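Local coordinates for protein putative mannose-1-phosphate guanylyl transferase (PDB 2CU2) that probably transfers a guanylyl group from GTP to mannose 1-phosphate, giving GDP-mannose, at residues 30-35 against 264-269. Numbering follows the deposited sequence.
Sequences PLFEGK and RVFSQD
With chi1 at -58°, the ring of Phe-32 lies anti to its own carbonyl carbon and reaches out of the loop toward helix 261-266, where Val-265 meets it from the opposite direction. A long, flat ring suits this place: it spans the 8.8 Å between Phe-32 CA and Val-265 CA and still offers a face. Val-265 places CG1 anti to the backbone N (chi1 171°) and CG2 beside it, and this fork comes down on one side of the ring, toward its CE1-CZ end. CG1 sits over the face, 3.8 Å from the centroid of the Phe-32 ring, in a CH-pi contact displaced toward the rim; its nearest ring atom is Phe-32 CE1, 3.5 Å from Val-265 CG1. The second branch comes from the same side, farther out, Val-265 CG2 being 3.6 Å from Phe-32 CZ. Beta-branching suits Val-265 because both methyls, held close to the helix backbone, can approach that side together. Phe-266 adds a lighter touch: although its CB does not point at the loop, its ring is long enough for CE1 to come within 4.1 Å of Phe-32 CD1, edge against edge, without a stack. Tyr-111, Leu-37 and Leu-276 also pack against Phe-32, while Phe-266 leans on Val-274 and Leu-276 of strand 274-276. Were Phe-32 replaced by an alanine, Val-265 CG1 would probably lose the ring face it lies on, and a gap would open between loop and helix. Beyond the helix, Ser-267 OG bonds back to Arg-264 O at 2.9 Å. The two segments thus meet through small apolar surfaces, with dispersion and CH-pi attraction rather than polar pairing joining the loop before helix 37-45 to the end of helix 261-266.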
ATOM      1  N   PRO A  30     -12.501   5.118  12.088  1.00 37.67           N
ATOM      2  CA  PRO A  30     -11.975   6.474  12.175  1.00 38.14           C
ATOM      3  C   PRO A  30     -11.774   7.077  10.787  1.00 38.44           C
ATOM      4  O   PRO A  30     -10.817   6.785  10.084  1.00 40.84           O
ATOM      5  CB  PRO A  30     -10.638   6.410  12.907  1.00 35.64           C
ATOM      6  CG  PRO A  30     -10.104   4.993  12.749  1.00 39.20           C
ATOM      7  CD  PRO A  30     -11.445   4.174  12.442  1.00 38.32           C
ATOM      8  N   LEU A  31     -12.743   7.926  10.381  1.00 37.09           N
ATOM      9  CA  LEU A  31     -12.732   8.435   9.011  1.00 36.58           C
ATOM     10  C   LEU A  31     -12.468   9.946   8.937  1.00 37.18           C
ATOM     11  O   LEU A  31     -11.336  10.408   8.919  1.00 38.38           O
ATOM     12  CB  LEU A  31     -14.080   8.107   8.372  1.00 36.27           C
ATOM     13  CG  LEU A  31     -14.103   6.713   7.740  1.00 37.83           C
ATOM     14  CD1 LEU A  31     -15.469   6.361   7.150  1.00 34.81           C
ATOM     15  CD2 LEU A  31     -13.094   6.560   6.602  1.00 34.81           C
ATOM     16  N   PHE A  32     -13.571  10.721   8.844  1.00 35.69           N
ATOM     17  CA  PHE A  32     -13.456  12.168   8.661  1.00 35.04           C
ATOM     18  C   PHE A  32     -13.090  12.895   9.964  1.00 34.25           C
ATOM     19  O   PHE A  32     -13.691  12.690  11.011  1.00 35.19           O
ATOM     20  CB  PHE A  32     -14.793  12.689   8.132  1.00 32.70           C
ATOM     21  CG  PHE A  32     -15.139  11.992   6.849  1.00 31.56           C
ATOM     22  CD1 PHE A  32     -14.402  12.262   5.702  1.00 29.96           C
ATOM     23  CD2 PHE A  32     -16.193  11.096   6.810  1.00 30.55           C
ATOM     24  CE1 PHE A  32     -14.725  11.626   4.512  1.00 29.91           C
ATOM     25  CE2 PHE A  32     -16.510  10.461   5.612  1.00 29.04           C
ATOM     26  CZ  PHE A  32     -15.779  10.722   4.461  1.00 30.51           C
ATOM     27  N   GLU A  33     -12.036  13.734   9.924  1.00 34.25           N
ATOM     28  CA  GLU A  33     -11.608  14.421  11.140  1.00 34.26           C
ATOM     29  C   GLU A  33     -11.051  13.443  12.180  1.00 34.22           C
ATOM     30  O   GLU A  33     -10.799  13.792  13.326  1.00 35.46           O
ATOM     31  CB  GLU A  33     -12.804  15.182  11.720  1.00 36.95           C
ATOM     32  CG  GLU A  33     -13.070  16.501  10.985  1.00 41.28           C
ATOM     33  CD  GLU A  33     -14.177  17.263  11.683  1.00 44.12           C
ATOM     34  OE1 GLU A  33     -14.241  17.218  12.904  1.00 44.37           O
ATOM     35  OE2 GLU A  33     -14.952  17.927  10.991  1.00 45.97           O
ATOM     36  N   GLY A  34     -10.844  12.197  11.765  1.00 33.83           N
ATOM     37  CA  GLY A  34     -10.315  11.176  12.676  1.00 33.61           C
ATOM     38  C   GLY A  34     -11.409  10.565  13.556  1.00 34.18           C
ATOM     39  O   GLY A  34     -11.163   9.754  14.443  1.00 36.38           O
ATOM     40  N   LYS A  35     -12.652  11.011  13.296  1.00 34.82           N
ATOM     41  CA  LYS A  35     -13.823  10.609  14.066  1.00 35.40           C
ATOM     42  C   LYS A  35     -14.467   9.346  13.489  1.00 34.57           C
ATOM     43  O   LYS A  35     -14.505   9.131  12.285  1.00 34.18           O
ATOM     44  CB  LYS A  35     -14.827  11.762  14.046  1.00 37.71           C
ATOM     45  CG  LYS A  35     -14.453  12.875  15.028  1.00 41.12           C
ATOM     46  CD  LYS A  35     -15.651  13.757  15.388  1.00 42.96           C
ATOM     47  CE  LYS A  35     -15.261  15.226  15.581  1.00 45.92           C
ATOM     48  NZ  LYS A  35     -16.376  16.087  15.190  1.00 49.88           N
ATOM     49  N   ARG A 264     -16.168  12.405  -2.608  1.00 29.19           N
ATOM     50  CA  ARG A 264     -17.428  13.137  -2.660  1.00 30.84           C
ATOM     51  C   ARG A 264     -17.604  13.960  -1.391  1.00 31.01           C
ATOM     52  O   ARG A 264     -17.973  15.138  -1.439  1.00 31.95           O
ATOM     53  CB  ARG A 264     -18.607  12.169  -2.811  1.00 30.03           C
ATOM     54  CG  ARG A 264     -18.536  11.280  -4.054  1.00 33.52           C
ATOM     55  CD  ARG A 264     -19.860  10.579  -4.311  1.00 35.57           C
ATOM     56  NE  ARG A 264     -20.297   9.779  -3.165  1.00 37.63           N
ATOM     57  CZ  ARG A 264     -20.455   8.457  -3.184  1.00 38.29           C
ATOM     58  NH1 ARG A 264     -20.211   7.767  -4.295  1.00 38.82           N
ATOM     59  NH2 ARG A 264     -20.860   7.821  -2.091  1.00 38.20           N
ATOM     60  N   VAL A 265     -17.336  13.338  -0.251  1.00 30.60           N
ATOM     61  CA  VAL A 265     -17.486  14.037   1.011  1.00 30.95           C
ATOM     62  C   VAL A 265     -16.577  15.266   1.089  1.00 31.81           C
ATOM     63  O   VAL A 265     -16.998  16.308   1.579  1.00 30.80           O
ATOM     64  CB  VAL A 265     -17.206  13.103   2.205  1.00 31.22           C
ATOM     65  CG1 VAL A 265     -17.164  13.916   3.501  1.00 31.36           C
ATOM     66  CG2 VAL A 265     -18.298  12.034   2.288  1.00 27.92           C
ATOM     67  N   PHE A 266     -15.346  15.160   0.590  1.00 31.07           N
ATOM     68  CA  PHE A 266     -14.471  16.323   0.703  1.00 32.50           C
ATOM     69  C   PHE A 266     -15.039  17.528  -0.070  1.00 33.27           C
ATOM     70  O   PHE A 266     -14.886  18.684   0.308  1.00 34.88           O
ATOM     71  CB  PHE A 266     -13.084  15.929   0.177  1.00 30.89           C
ATOM     72  CG  PHE A 266     -12.157  15.530   1.305  1.00 32.36           C
ATOM     73  CD1 PHE A 266     -12.526  14.512   2.183  1.00 32.34           C
ATOM     74  CD2 PHE A 266     -10.938  16.179   1.473  1.00 33.05           C
ATOM     75  CE1 PHE A 266     -11.684  14.167   3.235  1.00 33.16           C
ATOM     76  CE2 PHE A 266     -10.101  15.822   2.530  1.00 32.35           C
ATOM     77  CZ  PHE A 266     -10.473  14.817   3.409  1.00 34.10           C
ATOM     78  N   SER A 267     -15.691  17.223  -1.215  1.00 32.18           N
ATOM     79  CA  SER A 267     -16.353  18.261  -2.000  1.00 33.11           C
ATOM     80  C   SER A 267     -15.394  19.373  -2.441  1.00 32.85           C
ATOM     81  O   SER A 267     -15.666  20.564  -2.335  1.00 33.76           O
ATOM     82  CB  SER A 267     -17.507  18.836  -1.176  1.00 34.01           C
ATOM     83  OG  SER A 267     -18.609  17.922  -1.213  1.00 36.37           O
ATOM     84  N   GLN A 268     -14.223  18.939  -2.934  1.00 31.48           N
ATOM     85  CA  GLN A 268     -13.273  19.903  -3.481  1.00 31.31           C
ATOM     86  C   GLN A 268     -13.076  19.703  -4.992  1.00 31.45           C
ATOM     87  O   GLN A 268     -13.826  19.004  -5.665  1.00 31.31           O
ATOM     88  CB  GLN A 268     -11.941  19.736  -2.744  1.00 29.07           C
ATOM     89  CG  GLN A 268     -11.486  18.275  -2.711  1.00 27.40           C
ATOM     90  CD  GLN A 268     -10.282  18.142  -1.811  1.00 29.96           C
ATOM     91  OE1 GLN A 268     -10.206  18.676  -0.720  1.00 31.94           O
ATOM     92  NE2 GLN A 268      -9.326  17.336  -2.310  1.00 28.70           N
ATOM     93  N   ASP A 269     -12.048  20.307  -5.581  1.00 31.57           N
ATOM     94  CA  ASP A 269     -11.778  20.062  -6.997  1.00 32.60           C
ATOM     95  C   ASP A 269     -11.421  18.580  -7.118  1.00 33.11           C
ATOM     96  O   ASP A 269     -10.552  18.086  -6.396  1.00 30.72           O
ATOM     97  CB  ASP A 269     -10.601  20.899  -7.499  1.00 33.01           C
ATOM     98  CG  ASP A 269     -10.908  22.380  -7.523  1.00 35.87           C
ATOM     99  OD1 ASP A 269     -12.039  22.749  -7.904  1.00 37.36           O
ATOM    100  OD2 ASP A 269     -10.012  23.174  -7.176  1.00 40.05           O
TER